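Local coordinates for peptidoglycan-binding domain 1 (Burkholderia, PDB 5NM7), which probably cleaves bacterial cell-wall peptidoglycan as a modular phage endolysin, joining a putative peptidoglycan-binding domain to a lysozyme-like N-acetylmuramidase domain, at residues L108-H120 / K147-L161. Residues are numbered along the deposited sequence; the frame is centred on the assembly and turned at random.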
ATOM      1  N   LEU A 108      -1.703   1.612 -11.176  1.00 19.53           N
ATOM      2  CA  LEU A 108      -2.630   2.495 -11.822  1.00 20.87           C
ATOM      3  C   LEU A 108      -3.566   1.661 -12.684  1.00 22.20           C
ATOM      4  O   LEU A 108      -3.249   0.554 -13.058  1.00 20.80           O
ATOM      5  CB  LEU A 108      -1.893   3.451 -12.743  1.00 21.99           C
ATOM      6  CG  LEU A 108      -0.874   4.384 -12.089  1.00 21.03           C
ATOM      7  CD1 LEU A 108      -0.063   5.114 -13.158  1.00 23.53           C
ATOM      8  CD2 LEU A 108      -1.568   5.358 -11.166  1.00 22.24           C
ATOM      9  N   PRO A 109      -4.704   2.238 -13.057  1.00 24.59           N
ATOM     10  CA  PRO A 109      -5.584   1.511 -13.991  1.00 27.38           C
ATOM     11  C   PRO A 109      -4.890   1.071 -15.292  1.00 26.48           C
ATOM     12  O   PRO A 109      -5.183  -0.015 -15.800  1.00 27.59           O
ATOM     13  CB  PRO A 109      -6.698   2.510 -14.256  1.00 26.51           C
ATOM     14  CG  PRO A 109      -6.730   3.377 -13.050  1.00 26.36           C
ATOM     15  CD  PRO A 109      -5.292   3.509 -12.618  1.00 26.02           C
ATOM     16  N   ASP A 110      -3.907   1.842 -15.773  1.00 25.69           N
ATOM     17  CA  ASP A 110      -3.169   1.483 -16.982  1.00 24.28           C
ATOM     18  C   ASP A 110      -2.177   0.329 -16.820  1.00 24.47           C
ATOM     19  O   ASP A 110      -1.584  -0.120 -17.796  1.00 23.11           O
ATOM     20  CB  ASP A 110      -2.501   2.740 -17.658  1.00 23.95           C
ATOM     21  CG  ASP A 110      -1.363   3.353 -16.859  1.00 23.60           C
ATOM     22  OD1 ASP A 110      -1.268   4.609 -16.826  1.00 24.59           O
ATOM     23  OD2 ASP A 110      -0.563   2.589 -16.254  1.00 24.17           O
ATOM     24  N   GLY A 111      -1.924  -0.093 -15.563  1.00 22.48           N
ATOM     25  CA  GLY A 111      -1.171  -1.289 -15.282  1.00 20.87           C
ATOM     26  C   GLY A 111       0.232  -1.013 -14.741  1.00 22.42           C
ATOM     27  O   GLY A 111       0.908  -1.931 -14.340  1.00 23.08           O
ATOM     28  N   ARG A 112       0.668   0.249 -14.784  1.00 19.37           N
ATOM     29  CA  ARG A 112       1.985   0.606 -14.284  1.00 19.31           C
ATOM     30  C   ARG A 112       1.877   0.797 -12.792  1.00 19.06           C
ATOM     31  O   ARG A 112       0.834   1.177 -12.282  1.00 19.20           O
ATOM     32  CB  ARG A 112       2.475   1.883 -14.931  1.00 19.71           C
ATOM     33  CG  ARG A 112       2.664   1.697 -16.445  1.00 21.05           C
ATOM     34  CD  ARG A 112       3.066   2.972 -17.105  1.00 21.03           C
ATOM     35  NE  ARG A 112       1.999   3.971 -17.087  1.00 21.32           N
ATOM     36  CZ  ARG A 112       2.089   5.200 -17.612  1.00 21.94           C
ATOM     37  NH1 ARG A 112       3.189   5.595 -18.246  1.00 23.07           N
ATOM     38  NH2 ARG A 112       1.069   6.040 -17.528  1.00 21.89           N
ATOM     39  N   PRO A 113       2.990   0.605 -12.082  1.00 18.85           N
ATOM     40  CA  PRO A 113       2.913   0.872 -10.634  1.00 19.29           C
ATOM     41  C   PRO A 113       2.591   2.327 -10.279  1.00 17.80           C
ATOM     42  O   PRO A 113       2.953   3.266 -10.995  1.00 18.26           O
ATOM     43  CB  PRO A 113       4.303   0.458 -10.119  1.00 19.99           C
ATOM     44  CG  PRO A 113       5.145   0.182 -11.306  1.00 19.70           C
ATOM     45  CD  PRO A 113       4.309   0.144 -12.537  1.00 20.03           C
ATOM     46  N   VAL A 114       1.943   2.525  -9.134  1.00 17.76           N
ATOM     47  CA  VAL A 114       1.702   3.852  -8.595  1.00 18.23           C
ATOM     48  C   VAL A 114       3.047   4.456  -8.187  1.00 18.17           C
ATOM     49  O   VAL A 114       3.870   3.764  -7.591  1.00 19.05           O
ATOM     50  CB  VAL A 114       0.716   3.795  -7.409  1.00 21.14           C
ATOM     51  CG1 VAL A 114       0.530   5.174  -6.814  1.00 24.92           C
ATOM     52  CG2 VAL A 114      -0.633   3.261  -7.893  1.00 21.72           C
ATOM     53  N   ILE A 115       3.274   5.692  -8.597  1.00 16.05           N
ATOM     54  CA  ILE A 115       4.544   6.389  -8.345  1.00 16.73           C
ATOM     55  C   ILE A 115       4.320   7.792  -7.894  1.00 16.80           C
ATOM     56  O   ILE A 115       3.265   8.387  -8.122  1.00 16.89           O
ATOM     57  CB  ILE A 115       5.482   6.410  -9.587  1.00 17.70           C
ATOM     58  CG1 ILE A 115       4.776   7.022 -10.793  1.00 17.56           C
ATOM     59  CG2 ILE A 115       5.984   5.033  -9.902  1.00 18.09           C
ATOM     60  CD1 ILE A 115       5.722   7.492 -11.847  1.00 17.63           C
ATOM     61  N   LEU A 116       5.350   8.353  -7.255  1.00 16.10           N
ATOM     62  CA  LEU A 116       5.434   9.776  -7.021  1.00 17.46           C
ATOM     63  C   LEU A 116       6.872  10.182  -7.194  1.00 18.06           C
ATOM     64  O   LEU A 116       7.773   9.650  -6.527  1.00 18.36           O
ATOM     65  CB  LEU A 116       4.938  10.181  -5.627  1.00 18.11           C
ATOM     66  CG  LEU A 116       4.652  11.671  -5.432  1.00 18.58           C
ATOM     67  CD1 LEU A 116       3.412  12.077  -6.226  1.00 20.29           C
ATOM     68  CD2 LEU A 116       4.429  11.984  -3.957  1.00 19.03           C
ATOM     69  N   TYR A 117       7.104  11.081  -8.143  1.00 18.22           N
ATOM     70  CA  TYR A 117       8.438  11.554  -8.436  1.00 18.25           C
ATOM     71  C   TYR A 117       8.786  12.761  -7.545  1.00 18.13           C
ATOM     72  O   TYR A 117       7.940  13.631  -7.343  1.00 18.45           O
ATOM     73  CB  TYR A 117       8.515  11.899  -9.927  1.00 17.75           C
ATOM     74  CG  TYR A 117       9.786  12.629 -10.286  1.00 19.26           C
ATOM     75  CD1 TYR A 117       9.790  13.996 -10.397  1.00 18.92           C
ATOM     76  CD2 TYR A 117      10.984  11.938 -10.455  1.00 18.06           C
ATOM     77  CE1 TYR A 117      10.942  14.691 -10.681  1.00 19.68           C
ATOM     78  CE2 TYR A 117      12.144  12.621 -10.740  1.00 20.92           C
ATOM     79  CZ  TYR A 117      12.106  13.996 -10.865  1.00 19.19           C
ATOM     80  OH  TYR A 117      13.254  14.717 -11.141  1.00 21.70           O
ATOM     81  N   GLU A 118       9.996  12.750  -6.973  1.00 17.48           N
ATOM     82  CA  GLU A 118      10.428  13.699  -5.949  1.00 19.04           C
ATOM     83  C   GLU A 118      11.618  14.508  -6.470  1.00 20.18           C
ATOM     84  O   GLU A 118      12.772  14.043  -6.445  1.00 20.00           O
ATOM     85  CB  GLU A 118      10.842  12.964  -4.674  1.00 19.67           C
ATOM     86  CG  GLU A 118       9.740  12.121  -4.023  1.00 20.98           C
ATOM     87  CD  GLU A 118       8.709  12.946  -3.282  1.00 21.15           C
ATOM     88  OE1 GLU A 118       8.801  14.174  -3.297  1.00 23.27           O
ATOM     89  OE2 GLU A 118       7.797  12.338  -2.674  1.00 23.07           O
ATOM     90  N   ARG A 119      11.315  15.704  -6.963  1.00 20.48           N
ATOM     91  CA  ARG A 119      12.302  16.561  -7.609  1.00 21.59           C
ATOM     92  C   ARG A 119      13.439  16.976  -6.696  1.00 22.10           C
ATOM     93  O   ARG A 119      14.560  17.204  -7.167  1.00 22.51           O
ATOM     94  CB  ARG A 119      11.642  17.801  -8.185  1.00 22.25           C
ATOM     95  CG  ARG A 119      11.020  18.718  -7.164  1.00 23.67           C
ATOM     96  CD  ARG A 119      10.385  19.888  -7.850  1.00 25.92           C
ATOM     97  NE  ARG A 119       9.846  20.827  -6.894  1.00 25.48           N
ATOM     98  CZ  ARG A 119       8.988  21.802  -7.182  1.00 27.72           C
ATOM     99  NH1 ARG A 119       8.584  22.016  -8.442  1.00 28.23           N
ATOM    100  NH2 ARG A 119       8.522  22.555  -6.197  1.00 29.59           N
ATOM    101  N   HIS A 120      13.137  17.089  -5.399  1.00 23.09           N
ATOM    102  CA  HIS A 120      14.199  17.396  -4.409  1.00 24.93           C
ATOM    103  C   HIS A 120      15.141  16.227  -4.156  1.00 24.35           C
ATOM    104  O   HIS A 120      16.326  16.440  -3.880  1.00 26.58           O
ATOM    105  CB  HIS A 120      13.594  17.987  -3.135  1.00 25.04           C
ATOM    106  CG  HIS A 120      12.919  16.996  -2.264  1.00 24.93           C
ATOM    107  ND1 HIS A 120      11.714  16.407  -2.593  1.00 25.00           N
ATOM    108  CD2 HIS A 120      13.275  16.479  -1.063  1.00 25.82           C
ATOM    109  CE1 HIS A 120      11.373  15.555  -1.638  1.00 27.19           C
ATOM    110  NE2 HIS A 120      12.287  15.610  -0.684  1.00 25.55           N
ATOM    111  N   LYS A 147      13.606  22.569  -3.535  1.00 40.14           N
ATOM    112  CA  LYS A 147      12.252  22.646  -2.974  1.00 39.78           C
ATOM    113  C   LYS A 147      11.411  21.431  -3.387  1.00 37.00           C
ATOM    114  O   LYS A 147      11.350  21.068  -4.561  1.00 30.59           O
ATOM    115  CB  LYS A 147      11.524  23.905  -3.460  1.00 45.93           C
ATOM    116  CG  LYS A 147      11.440  25.039  -2.463  1.00 51.98           C
ATOM    117  CD  LYS A 147      11.226  26.339  -3.242  1.00 57.69           C
ATOM    118  CE  LYS A 147      10.466  27.413  -2.441  1.00 63.21           C
ATOM    119  NZ  LYS A 147       8.985  27.175  -2.485  1.00 65.23           N
ATOM    120  N   ARG A 148      10.747  20.835  -2.412  1.00 33.30           N
ATOM    121  CA  ARG A 148       9.870  19.701  -2.652  1.00 33.45           C
ATOM    122  C   ARG A 148       8.615  20.148  -3.379  1.00 30.63           C
ATOM    123  O   ARG A 148       8.234  21.336  -3.333  1.00 28.26           O
ATOM    124  CB  ARG A 148       9.601  18.937  -1.343  1.00 38.50           C
ATOM    125  CG  ARG A 148       8.584  19.456  -0.367  1.00 45.39           C
ATOM    126  CD  ARG A 148       8.508  18.437   0.758  1.00 49.23           C
ATOM    127  NE  ARG A 148       9.832  18.322   1.375  1.00 54.53           N
ATOM    128  CZ  ARG A 148      10.318  17.263   2.025  1.00 56.41           C
ATOM    129  NH1 ARG A 148      11.554  17.326   2.520  1.00 56.26           N
ATOM    130  NH2 ARG A 148       9.602  16.147   2.192  1.00 55.54           N
ATOM    131  N   GLY A 149       8.005  19.205  -4.085  1.00 27.67           N
ATOM    132  CA  GLY A 149       6.714  19.413  -4.714  1.00 25.41           C
ATOM    133  C   GLY A 149       6.729  19.335  -6.226  1.00 23.89           C
ATOM    134  O   GLY A 149       7.607  18.715  -6.790  1.00 23.55           O
ATOM    135  N   GLY A 150       5.744  19.998  -6.843  1.00 22.58           N
ATOM    136  CA  GLY A 150       5.535  19.965  -8.299  1.00 22.75           C
ATOM    137  C   GLY A 150       4.771  18.724  -8.731  1.00 22.69           C
ATOM    138  O   GLY A 150       4.650  18.447  -9.920  1.00 21.67           O
ATOM    139  N   TYR A 151       4.229  17.970  -7.782  1.00 20.63           N
ATOM    140  CA  TYR A 151       3.550  16.707  -8.073  1.00 20.90           C
ATOM    141  C   TYR A 151       2.348  16.875  -8.987  1.00 21.82           C
ATOM    142  O   TYR A 151       1.558  17.823  -8.831  1.00 20.59           O
ATOM    143  CB  TYR A 151       3.029  16.042  -6.791  1.00 21.40           C
ATOM    144  CG  TYR A 151       4.060  15.929  -5.695  1.00 21.91           C
ATOM    145  CD1 TYR A 151       5.211  15.172  -5.870  1.00 21.18           C
ATOM    146  CD2 TYR A 151       3.884  16.607  -4.488  1.00 23.74           C
ATOM    147  CE1 TYR A 151       6.161  15.068  -4.857  1.00 21.40           C
ATOM    148  CE2 TYR A 151       4.816  16.514  -3.468  1.00 24.41           C
ATOM    149  CZ  TYR A 151       5.964  15.765  -3.662  1.00 24.22           C
ATOM    150  OH  TYR A 151       6.865  15.665  -2.635  1.00 24.32           O
ATOM    151  N   ALA A 152       2.174  15.919  -9.891  1.00 23.10           N
ATOM    152  CA  ALA A 152       0.952  15.843 -10.722  1.00 22.92           C
ATOM    153  C   ALA A 152      -0.009  14.804 -10.181  1.00 23.05           C
ATOM    154  O   ALA A 152      -1.190  15.060 -10.072  1.00 25.38           O
ATOM    155  CB  ALA A 152       1.311  15.516 -12.156  1.00 22.29           C
ATOM    156  N   GLY A 153       0.506  13.626  -9.881  1.00 21.83           N
ATOM    157  CA  GLY A 153      -0.264  12.496  -9.426  1.00 21.91           C
ATOM    158  C   GLY A 153      -0.746  11.572 -10.522  1.00 22.14           C
ATOM    159  O   GLY A 153      -0.863  11.964 -11.684  1.00 21.12           O
ATOM    160  N   ASP A 154      -1.038  10.332 -10.140  1.00 21.56           N
ATOM    161  CA  ASP A 154      -1.629   9.358 -11.021  1.00 23.60           C
ATOM    162  C   ASP A 154      -0.745   9.160 -12.268  1.00 22.80           C
ATOM    163  O   ASP A 154       0.473   9.220 -12.171  1.00 19.32           O
ATOM    164  CB  ASP A 154      -3.083   9.764 -11.355  1.00 25.75           C
ATOM    165  CG  ASP A 154      -3.928  10.029 -10.101  1.00 30.62           C
ATOM    166  OD1 ASP A 154      -4.479  11.136  -9.952  1.00 35.87           O
ATOM    167  OD2 ASP A 154      -4.016   9.125  -9.265  1.00 36.51           O
ATOM    168  N   ALA A 155      -1.345   8.920 -13.423  1.00 20.15           N
ATOM    169  CA  ALA A 155      -0.582   8.600 -14.630  1.00 21.71           C
ATOM    170  C   ALA A 155       0.327   9.760 -15.060  1.00 20.78           C
ATOM    171  O   ALA A 155       1.382   9.525 -15.649  1.00 21.92           O
ATOM    172  CB  ALA A 155      -1.545   8.248 -15.743  1.00 22.71           C
ATOM    173  N   ALA A 156      -0.056  10.990 -14.733  1.00 20.31           N
ATOM    174  CA  ALA A 156       0.731  12.173 -15.094  1.00 20.97           C
ATOM    175  C   ALA A 156       2.109  12.165 -14.412  1.00 20.38           C
ATOM    176  O   ALA A 156       3.032  12.780 -14.910  1.00 18.96           O
ATOM    177  CB  ALA A 156      -0.013  13.453 -14.812  1.00 23.19           C
ATOM    178  N   GLU A 157       2.261  11.430 -13.307  1.00 20.39           N
ATOM    179  CA  GLU A 157       3.593  11.248 -12.743  1.00 19.56           C
ATOM    180  C   GLU A 157       4.563  10.601 -13.693  1.00 19.28           C
ATOM    181  O   GLU A 157       5.733  10.914 -13.632  1.00 20.16           O
ATOM    182  CB  GLU A 157       3.602  10.397 -11.493  1.00 20.82           C
ATOM    183  CG  GLU A 157       3.101  11.124 -10.285  1.00 22.37           C
ATOM    184  CD  GLU A 157       3.871  12.388  -9.981  1.00 23.35           C
ATOM    185  OE1 GLU A 157       5.075  12.329  -9.629  1.00 23.86           O
ATOM    186  OE2 GLU A 157       3.261  13.462 -10.069  1.00 22.92           O
ATOM    187  N   TYR A 158       4.082   9.702 -14.561  1.00 16.67           N
ATOM    188  CA  TYR A 158       4.972   9.045 -15.522  1.00 17.60           C
ATOM    189  C   TYR A 158       5.537  10.012 -16.546  1.00 18.17           C
ATOM    190  O   TYR A 158       6.646   9.791 -17.032  1.00 18.39           O
ATOM    191  CB  TYR A 158       4.318   7.868 -16.196  1.00 19.01           C
ATOM    192  CG  TYR A 158       4.435   6.646 -15.334  1.00 17.14           C
ATOM    193  CD1 TYR A 158       5.588   5.893 -15.339  1.00 17.50           C
ATOM    194  CD2 TYR A 158       3.428   6.309 -14.444  1.00 17.77           C
ATOM    195  CE1 TYR A 158       5.726   4.788 -14.512  1.00 17.69           C
ATOM    196  CE2 TYR A 158       3.523   5.181 -13.631  1.00 16.91           C
ATOM    197  CZ  TYR A 158       4.685   4.447 -13.628  1.00 17.77           C
ATOM    198  OH  TYR A 158       4.828   3.320 -12.842  1.00 18.82           O
ATOM    199  N   ALA A 159       4.800  11.053 -16.869  1.00 19.50           N
ATOM    200  CA  ALA A 159       5.327  12.127 -17.744  1.00 20.58           C
ATOM    201  C   ALA A 159       6.497  12.840 -17.068  1.00 20.72           C
ATOM    202  O   ALA A 159       7.534  13.089 -17.694  1.00 21.76           O
ATOM    203  CB  ALA A 159       4.229  13.111 -18.146  1.00 22.64           C
ATOM    204  N   ARG A 160       6.342  13.157 -15.778  1.00 20.46           N
ATOM    205  CA  ARG A 160       7.422  13.767 -15.018  1.00 20.38           C
ATOM    206  C   ARG A 160       8.636  12.817 -14.932  1.00 19.96           C
ATOM    207  O   ARG A 160       9.787  13.247 -15.123  1.00 21.96           O
ATOM    208  CB  ARG A 160       6.941  14.137 -13.621  1.00 21.33           C
ATOM    209  CG  ARG A 160       5.870  15.213 -13.610  1.00 21.78           C
ATOM    210  CD  ARG A 160       5.456  15.540 -12.178  1.00 22.06           C
ATOM    211  NE  ARG A 160       6.490  16.320 -11.558  1.00 22.79           N
ATOM    212  CZ  ARG A 160       6.919  16.231 -10.321  1.00 28.89           C
ATOM    213  NH1 ARG A 160       6.462  15.264  -9.456  1.00 27.64           N
ATOM    214  NH2 ARG A 160       7.865  17.114  -9.967  1.00 28.11           N
ATOM    215  N   LEU A 161       8.380  11.551 -14.610  1.00 18.23           N
ATOM    216  CA  LEU A 161       9.436  10.542 -14.524  1.00 18.06           C
ATOM    217  C   LEU A 161      10.180  10.414 -15.891  1.00 20.09           C
ATOM    218  O   LEU A 161      11.411  10.434 -15.936  1.00 19.20           O
ATOM    219  CB  LEU A 161       8.895   9.188 -14.123  1.00 19.45           C
ATOM    220  CG  LEU A 161       9.907   8.044 -14.037  1.00 18.32           C
ATOM    221  CD1 LEU A 161      11.033   8.373 -13.092  1.00 20.63           C
ATOM    222  CD2 LEU A 161       9.238   6.738 -13.647  1.00 19.65           C
TER
HETATM  223  O   HOH W   1       1.270   7.627  -9.889  1.00 20.13           O
HETATM  224  O   HOH W   2       8.497  16.317  -7.399  1.00 20.89           O
HETATM  225  O   HOH W   3       9.520  16.783  -4.438  1.00 23.15           O
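E157 OE1 takes two donors: the backbone N of Y117, 2.8 Å away and nearly straight, reaches it on the anti side, while R160 NH1 meets the syn lone pair of OE1 in a longer salt bridge. The other oxygen, OE2, accepts A152 N and G153 N, so one buried carboxylate ties strand 115-117 to the loop leading into helix 156-167; these four donors probably favour its ionised form. The R160 guanidinium stands almost upright against the Y117 ring, planes 78° apart, with Y117 CD1 under one face; its NH2 also binds A142 O. Within the N-acetylmuramidase region, 115-117 is an edge strand of a small three-stranded antiparallel sheet, and the opening turns of the helix, 156-161, run at 43° to it. Y158 is sandwiched there: I115 CD1 sits 3.5 Å from the ring centroid on one face, and the R112 guanidinium stacks off-centre on the opposite face, tilted 16°. Two nitrogens of R112 grip D110 side-on, which probably steadies the stack. The Y158 hydroxyl donates in plane to a lone pair of P113 O (2.6 Å). Farther along, Y151 OH meets the syn lone pair of E118 OE1 at 2.5 Å, and L116 CD2 lies over the Y151 ring. R119, extended from CG to NE, delivers NE to K147 O (2.8 Å) and NH2 to R148 O (3.1 Å). Beside it, one water joins Y117 O, R119 N, G149 O and R160 NH2.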